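Local coordinates for twitching motility pilus retraction protein (Geobacter sulfurreducens PCA, PDB 5ZFQ) that probably hydrolyses ATP as a hexameric motor that powers retraction of the type IV pilus, the step that underlies twitching motility, at residues Gln31-Leu36 against Leu97-Lys102; Glu35-Gly40 against Ser105-Asn110; Gln75-Ile80 against Gly120-Ile125. All coordinates share one frame; numbering follows the deposited sequence.

Contact 1 of 3, residues Gln31-Leu36 against Leu97-Lys102; sequences QLLTEL and LSFGIK
Leu33 touches both Phe99 and Ile101 through a single methyl group, CD1, and this one atom makes both close approaches between helix 29-38 and strand 94-101. The backbones stay well apart, with the CA atoms of Leu33 and Ile101 separated by 8.7 Å, so the side chains must bridge the gap. Leu33 does so by pointing at the strand, its CG anti to the carbonyl carbon (chi1 -64°), and it loses more surface here than the two strand residues taken together.

Phe99 answers from the opposite direction. Its CB does not aim at the helix, but CG sits between the backbone N and the carbonyl carbon (chi1 60°), and this turn swings the far end of the ring toward Leu33. CD1 of Leu33 then meets the ring at its edge, in the ring plane, 4.0 Å from CE2 of Phe99. The encounter is therefore methyl against rim, not methyl over face. Ile101, two residues further on and on the same side of the strand, crosses Leu33 at about a right angle. It offers the flank of its longer branch, CG1, at 4.1 Å from Leu33 CD1.

The contact is purely apolar. Phe107 of the adjoining strand touches both Leu33 and Ile101, and strands further into the sheet add Leu44 and Phe122, which also touch Leu33; Phe122 reaches Phe99 as well. Leu33 is buried, whereas Phe99 and Ile101 remain partly exposed, in keeping with a strand that is outermost in the sheet within this chain. Such a case illustrates alpha/beta packing, a helix laid over one face of an antiparallel sheet, here in the N-terminal, PAS-like domain known from PilT retraction ATPases.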
# COMPACT_ATOMS: atom_id res chain seq x y z
N GLN A 31 -26.72 -20.55 38.58
CA GLN A 31 -27.94 -19.97 39.15
C GLN A 31 -28.55 -18.91 38.25
O GLN A 31 -29.76 -18.92 37.99
CB GLN A 31 -27.66 -19.34 40.50
CG GLN A 31 -27.37 -20.32 41.58
CD GLN A 31 -26.99 -19.64 42.88
OE1 GLN A 31 -25.84 -19.22 43.06
NE2 GLN A 31 -27.96 -19.51 43.79
N LEU A 32 -27.72 -17.99 37.78
CA LEU A 32 -28.24 -16.86 37.00
C LEU A 32 -28.83 -17.30 35.66
O LEU A 32 -29.89 -16.83 35.26
CB LEU A 32 -27.14 -15.80 36.80
CG LEU A 32 -26.80 -14.96 38.05
CD1 LEU A 32 -25.73 -13.91 37.76
CD2 LEU A 32 -28.06 -14.30 38.63
N LEU A 33 -28.16 -18.22 34.97
CA LEU A 33 -28.61 -18.65 33.66
C LEU A 33 -29.80 -19.57 33.82
O LEU A 33 -30.73 -19.56 33.00
CB LEU A 33 -27.48 -19.35 32.90
CG LEU A 33 -26.26 -18.48 32.56
CD1 LEU A 33 -25.03 -19.35 32.31
CD2 LEU A 33 -26.58 -17.61 31.35
N THR A 34 -29.77 -20.38 34.89
CA THR A 34 -30.87 -21.26 35.18
C THR A 34 -32.10 -20.39 35.36
O THR A 34 -33.13 -20.62 34.75
CB THR A 34 -30.61 -22.11 36.43
OG1 THR A 34 -29.57 -23.06 36.15
CG2 THR A 34 -31.86 -22.87 36.83
N GLU A 35 -31.94 -19.35 36.17
CA GLU A 35 -33.00 -18.37 36.36
C GLU A 35 -33.49 -17.79 35.03
O GLU A 35 -34.70 -17.74 34.77
CB GLU A 35 -32.51 -17.25 37.27
CG GLU A 35 -33.43 -16.07 37.34
CD GLU A 35 -34.51 -16.21 38.39
OE1 GLU A 35 -35.17 -17.28 38.43
OE2 GLU A 35 -34.71 -15.25 39.17
N LEU A 36 -32.55 -17.37 34.18
CA LEU A 36 -32.84 -16.85 32.85
C LEU A 36 -33.73 -17.79 32.05
O LEU A 36 -34.78 -17.39 31.53
CB LEU A 36 -31.54 -16.60 32.09
CG LEU A 36 -31.67 -16.20 30.60
CD1 LEU A 36 -32.33 -14.80 30.34
CD2 LEU A 36 -30.31 -16.29 29.91
N LEU A 97 -18.18 -15.73 22.62
CA LEU A 97 -18.10 -17.19 22.54
C LEU A 97 -19.47 -17.89 22.65
O LEU A 97 -20.51 -17.25 22.88
CB LEU A 97 -17.18 -17.74 23.63
CG LEU A 97 -17.80 -17.79 25.04
CD1 LEU A 97 -17.08 -18.78 25.89
CD2 LEU A 97 -17.87 -16.41 25.73
N SER A 98 -19.44 -19.22 22.49
CA SER A 98 -20.57 -20.06 22.86
C SER A 98 -20.14 -21.08 23.92
O SER A 98 -18.96 -21.43 24.03
CB SER A 98 -21.16 -20.78 21.65
OG SER A 98 -20.19 -21.62 21.03
N PHE A 99 -21.11 -21.54 24.71
CA PHE A 99 -20.85 -22.56 25.71
C PHE A 99 -22.16 -23.24 26.09
O PHE A 99 -23.25 -22.76 25.74
CB PHE A 99 -20.17 -21.97 26.95
CG PHE A 99 -20.97 -20.89 27.65
CD1 PHE A 99 -20.94 -19.58 27.20
CD2 PHE A 99 -21.73 -21.19 28.77
CE1 PHE A 99 -21.66 -18.59 27.86
CE2 PHE A 99 -22.46 -20.21 29.42
CZ PHE A 99 -22.42 -18.91 28.97
N GLY A 100 -22.04 -24.37 26.80
CA GLY A 100 -23.20 -25.08 27.32
C GLY A 100 -23.13 -25.37 28.81
O GLY A 100 -22.07 -25.63 29.37
N ILE A 101 -24.29 -25.29 29.46
CA ILE A 101 -24.47 -25.79 30.80
C ILE A 101 -25.21 -27.10 30.62
O ILE A 101 -26.31 -27.10 30.09
CB ILE A 101 -25.31 -24.83 31.69
CG1 ILE A 101 -24.76 -23.39 31.71
CG2 ILE A 101 -25.43 -25.36 33.11
CD1 ILE A 101 -23.27 -23.28 31.94
N LYS A 102 -24.59 -28.21 31.02
CA LYS A 102 -25.22 -29.53 30.90
C LYS A 102 -26.57 -29.55 31.64
O LYS A 102 -26.68 -29.08 32.78
CB LYS A 102 -24.28 -30.62 31.45
CG LYS A 102 -24.93 -31.67 32.37
CD LYS A 102 -23.97 -32.20 33.44
CE LYS A 102 -24.69 -33.07 34.47
NZ LYS A 102 -23.76 -33.60 35.53

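Contact 2 of 3, residues Glu35-Gly40 against Ser105-Asn110; sequences ELVNRG and SRFRGN
Val37 and Leu36 bear on the ring of Phe107 at the point where helix 29-38 closes in a Schellman motif. Gly40, with positive phi, is its C-prime residue: Gly40 N bonds to Val37 O at 2.9 Å, and the next amide returns to Leu36 O.

The tight part lies against the sheet. Val37 comes at a slant to Phe107, and its CG2 reaches the ring edge near the plane, 3.8 Å from CZ of Phe107. Leu36 runs alongside the same ring, pointing the other way, its CD2 4.1 Å from Phe107 CE2. Its burial is completed by Val124, Leu44 and Ile54 from other strands of the sheet.

The side turned from strand 105-114 is looser. Glu35 and Arg39 stand one turn apart, and their side chains form a long, weak ion pair, with 4.0 Å between Glu35 OE2 and Arg39 NH1; Asn38 is exposed.

Ser105 adds a more distant touch to the apolar cluster: its CB lies 4.3 Å from CG2 of Val37, while its OG turns to its own strand and donates to Arg106 O over 3.0 Å, tilted 32° from the carbonyl plane.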
# COMPACT_ATOMS: atom_id res chain seq x y z
N GLU A 35 -31.94 -19.35 36.17
CA GLU A 35 -33.00 -18.37 36.36
C GLU A 35 -33.49 -17.79 35.03
O GLU A 35 -34.70 -17.74 34.77
CB GLU A 35 -32.51 -17.25 37.27
CG GLU A 35 -33.43 -16.07 37.34
CD GLU A 35 -34.51 -16.21 38.39
OE1 GLU A 35 -35.17 -17.28 38.43
OE2 GLU A 35 -34.71 -15.25 39.17
N LEU A 36 -32.55 -17.37 34.18
CA LEU A 36 -32.84 -16.85 32.85
C LEU A 36 -33.73 -17.79 32.05
O LEU A 36 -34.78 -17.39 31.53
CB LEU A 36 -31.54 -16.60 32.09
CG LEU A 36 -31.67 -16.20 30.60
CD1 LEU A 36 -32.33 -14.80 30.34
CD2 LEU A 36 -30.31 -16.29 29.91
N VAL A 37 -33.31 -19.05 31.94
CA VAL A 37 -34.01 -20.02 31.11
C VAL A 37 -35.39 -20.33 31.69
O VAL A 37 -36.38 -20.27 30.97
CB VAL A 37 -33.21 -21.34 30.95
CG1 VAL A 37 -34.03 -22.35 30.16
CG2 VAL A 37 -31.89 -21.09 30.24
N ASN A 38 -35.45 -20.64 32.99
CA ASN A 38 -36.70 -20.93 33.68
C ASN A 38 -37.77 -19.87 33.44
O ASN A 38 -38.96 -20.19 33.30
CB ASN A 38 -36.47 -21.06 35.19
CG ASN A 38 -35.91 -22.42 35.58
OD1 ASN A 38 -35.89 -23.35 34.79
ND2 ASN A 38 -35.44 -22.52 36.83
N ARG A 39 -37.35 -18.60 33.37
CA ARG A 39 -38.31 -17.51 33.27
C ARG A 39 -38.63 -17.13 31.82
O ARG A 39 -39.29 -16.11 31.57
CB ARG A 39 -37.82 -16.30 34.06
CG ARG A 39 -37.70 -16.61 35.54
CD ARG A 39 -37.38 -15.39 36.32
NE ARG A 39 -38.44 -14.40 36.21
CZ ARG A 39 -38.34 -13.17 36.69
NH1 ARG A 39 -37.23 -12.80 37.31
NH2 ARG A 39 -39.33 -12.31 36.54
N GLY A 40 -38.20 -17.97 30.88
CA GLY A 40 -38.47 -17.74 29.47
C GLY A 40 -37.77 -16.50 28.96
O GLY A 40 -38.29 -15.79 28.10
N SER A 105 -28.86 -25.41 28.91
CA SER A 105 -28.91 -24.88 27.55
C SER A 105 -27.54 -24.54 27.00
O SER A 105 -26.55 -24.50 27.73
CB SER A 105 -29.80 -23.63 27.50
OG SER A 105 -30.00 -23.21 26.15
N ARG A 106 -27.50 -24.30 25.69
CA ARG A 106 -26.34 -23.70 25.03
C ARG A 106 -26.53 -22.18 25.10
O ARG A 106 -27.65 -21.68 24.97
CB ARG A 106 -26.23 -24.18 23.58
CG ARG A 106 -25.46 -25.49 23.35
CD ARG A 106 -23.95 -25.34 23.63
NE ARG A 106 -23.17 -25.92 22.52
CZ ARG A 106 -21.94 -25.55 22.14
NH1 ARG A 106 -21.29 -24.59 22.79
NH2 ARG A 106 -21.36 -26.15 21.10
N PHE A 107 -25.44 -21.45 25.32
CA PHE A 107 -25.53 -19.99 25.36
C PHE A 107 -24.52 -19.35 24.44
O PHE A 107 -23.51 -19.96 24.11
CB PHE A 107 -25.33 -19.47 26.79
CG PHE A 107 -26.33 -20.03 27.78
CD1 PHE A 107 -26.11 -21.26 28.39
CD2 PHE A 107 -27.48 -19.33 28.08
CE1 PHE A 107 -27.03 -21.77 29.30
CE2 PHE A 107 -28.40 -19.85 28.98
CZ PHE A 107 -28.17 -21.07 29.60
N ARG A 108 -24.80 -18.13 24.00
CA ARG A 108 -23.75 -17.25 23.50
C ARG A 108 -23.42 -16.25 24.60
O ARG A 108 -24.32 -15.79 25.32
CB ARG A 108 -24.18 -16.54 22.22
CG ARG A 108 -24.30 -17.43 21.05
CD ARG A 108 -23.88 -16.69 19.84
NE ARG A 108 -22.50 -16.19 19.89
CZ ARG A 108 -21.45 -16.88 19.46
NH1 ARG A 108 -21.61 -18.11 18.95
NH2 ARG A 108 -20.22 -16.35 19.53
N GLY A 109 -22.15 -15.93 24.76
CA GLY A 109 -21.73 -14.97 25.75
C GLY A 109 -20.93 -13.87 25.09
O GLY A 109 -20.20 -14.12 24.11
N ASN A 110 -21.07 -12.64 25.59
CA ASN A 110 -20.19 -11.58 25.14
C ASN A 110 -19.67 -10.77 26.31
O ASN A 110 -20.44 -10.25 27.11
CB ASN A 110 -20.88 -10.68 24.14
CG ASN A 110 -19.94 -9.65 23.56
OD1 ASN A 110 -19.85 -8.54 24.07
ND2 ASN A 110 -19.20 -10.03 22.53

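Contact 3 of 3, residues Gln75-Ile80 against Gly120-Ile125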
# COMPACT_ATOMS: atom_id res chain seq x y z
N GLN A 75 -15.90 -11.79 38.10
CA GLN A 75 -16.00 -13.17 38.52
C GLN A 75 -17.02 -13.94 37.76
O GLN A 75 -16.80 -15.03 37.33
CB GLN A 75 -16.37 -13.27 39.99
CG GLN A 75 -15.30 -12.88 40.97
CD GLN A 75 -13.96 -13.53 40.73
OE1 GLN A 75 -13.06 -12.92 40.17
NE2 GLN A 75 -13.81 -14.75 41.19
N LEU A 76 -18.18 -13.36 37.64
CA LEU A 76 -19.26 -14.00 36.91
C LEU A 76 -18.91 -14.25 35.44
O LEU A 76 -19.09 -15.37 34.94
CB LEU A 76 -20.54 -13.17 37.04
CG LEU A 76 -21.26 -13.33 38.39
CD1 LEU A 76 -22.15 -12.13 38.68
CD2 LEU A 76 -22.08 -14.63 38.44
N CYS A 77 -18.40 -13.23 34.75
CA CYS A 77 -18.09 -13.43 33.35
C CYS A 77 -16.85 -14.35 33.19
O CYS A 77 -16.71 -15.04 32.17
CB CYS A 77 -17.87 -12.09 32.64
SG CYS A 77 -19.34 -10.97 32.56
N TYR A 78 -15.96 -14.37 34.18
CA TYR A 78 -14.78 -15.23 34.06
C TYR A 78 -15.13 -16.69 34.31
O TYR A 78 -14.46 -17.58 33.79
CB TYR A 78 -13.68 -14.77 34.99
CG TYR A 78 -12.75 -13.76 34.35
CD1 TYR A 78 -13.22 -12.78 33.45
CD2 TYR A 78 -11.39 -13.77 34.63
CE1 TYR A 78 -12.35 -11.84 32.88
CE2 TYR A 78 -10.53 -12.85 34.08
CZ TYR A 78 -11.00 -11.90 33.20
OH TYR A 78 -10.09 -11.02 32.67
N SER A 79 -16.20 -16.93 35.05
CA SER A 79 -16.54 -18.27 35.47
C SER A 79 -17.03 -19.15 34.30
O SER A 79 -17.01 -20.38 34.40
CB SER A 79 -17.58 -18.23 36.59
OG SER A 79 -18.89 -17.99 36.12
N ILE A 80 -17.44 -18.53 33.20
CA ILE A 80 -17.79 -19.32 32.01
C ILE A 80 -16.70 -19.31 30.94
O ILE A 80 -17.01 -19.46 29.75
CB ILE A 80 -19.09 -18.85 31.36
CG1 ILE A 80 -19.08 -17.33 31.16
CG2 ILE A 80 -20.28 -19.30 32.21
CD1 ILE A 80 -18.71 -16.89 29.78
N GLY A 120 -21.07 -8.24 30.77
CA GLY A 120 -21.42 -9.43 30.03
C GLY A 120 -22.83 -9.39 29.48
O GLY A 120 -23.77 -8.86 30.11
N VAL A 121 -22.98 -9.93 28.28
CA VAL A 121 -24.31 -10.19 27.78
C VAL A 121 -24.39 -11.67 27.39
O VAL A 121 -23.53 -12.18 26.64
CB VAL A 121 -24.69 -9.29 26.59
CG1 VAL A 121 -26.08 -9.67 26.07
CG2 VAL A 121 -24.67 -7.83 27.03
N PHE A 122 -25.41 -12.34 27.92
CA PHE A 122 -25.57 -13.75 27.66
C PHE A 122 -26.91 -14.04 27.04
O PHE A 122 -27.94 -13.51 27.45
CB PHE A 122 -25.32 -14.53 28.95
CG PHE A 122 -23.96 -14.28 29.51
CD1 PHE A 122 -22.88 -15.03 29.09
CD2 PHE A 122 -23.74 -13.22 30.37
CE1 PHE A 122 -21.60 -14.76 29.57
CE2 PHE A 122 -22.47 -12.94 30.86
CZ PHE A 122 -21.40 -13.71 30.47
N ARG A 123 -26.87 -14.86 26.00
CA ARG A 123 -28.04 -15.09 25.15
C ARG A 123 -28.30 -16.57 25.01
O ARG A 123 -27.39 -17.34 24.69
CB ARG A 123 -27.83 -14.43 23.78
CG ARG A 123 -27.51 -12.94 23.84
CD ARG A 123 -27.41 -12.31 22.46
NE ARG A 123 -26.15 -12.65 21.80
CZ ARG A 123 -26.01 -12.87 20.48
NH1 ARG A 123 -27.06 -12.82 19.67
NH2 ARG A 123 -24.81 -13.15 19.98
N VAL A 124 -29.53 -16.98 25.25
CA VAL A 124 -29.95 -18.36 25.03
C VAL A 124 -29.88 -18.80 23.57
O VAL A 124 -30.44 -18.15 22.68
CB VAL A 124 -31.38 -18.58 25.53
CG1 VAL A 124 -31.88 -20.00 25.17
CG2 VAL A 124 -31.44 -18.35 27.04
N ILE A 125 -29.19 -19.91 23.33
CA ILE A 125 -29.30 -20.60 22.05
C ILE A 125 -30.36 -21.68 22.18
O ILE A 125 -30.18 -22.65 22.91
CB ILE A 125 -27.97 -21.25 21.60
CG1 ILE A 125 -26.90 -20.19 21.39
CG2 ILE A 125 -28.17 -22.02 20.32
CD1 ILE A 125 -25.55 -20.79 21.12
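The last turn of helix 70-79 and the residue that follows it rest on the inner strand 117-125 of the N-terminal antiparallel sheet, where Cys77 and Ile80 meet the ring of Phe122. Phe122 stands up from the strand toward the helix, with chi1 of -58° turning the ring back beside the backbone N, and presents its rim to both partners.

Cys77 SG lies beside that rim, 5.2 Å from the ring centroid of Phe122 and 86° off the ring normal, a sulfur-aromatic contact made at the edge. The same sulfur comes down on the backbone of Gly120, 3.6 Å from its CA. With no side chain on Gly120, sulfur and strand meet directly, and the closest CA pair of the two segments is Cys77 and Gly120, 6.2 Å apart. Ile80 arrives from the opposite direction to Phe122 and meets another part of the rim near its plane, placing CD1 3.6 Å from CE1 of Phe122.

Behind this apolar surface the helix end is tied by a polar pair. Leu76 O accepts from both Ser79 N and Ser79 OG, the hydroxyl at 2.9 Å, and both donors approach from the same face of the carbonyl plane. Leu44 and Ile46 of the adjoining strand, together with Met29, also pack on Phe122, whereas Val121 points away from the helix and packs on Asp222 of a neighbouring subunit.

The contact probably rests on burial of apolar surface and dispersion, with a weak attraction possible between the polarisable sulfur and the ring's electropositive edge, forces that depend on close fit more than on exact direction.

How the contacts relate
From the N terminus, helix 29-38 supplies the first segment of contacts 1 and 2, which share Glu35 and Leu36. Contact 1 closes a loop of 60 residues on strand 94-101; contact 2 closes a slightly longer one on strand 105-114, so the two start from one helix and end on successive strands of one hairpin. Contact 3 begins inside both loops, at helix 70-79, and ends beyond them on strand 117-125, thereby crossing each. Backbone bonds join the three strands, as from Phe107 N to Phe99 O and from Arg108 N to Arg123 O. Two helices are thus tied to three consecutive strands, and Leu32 meets Leu76 between the helices themselves.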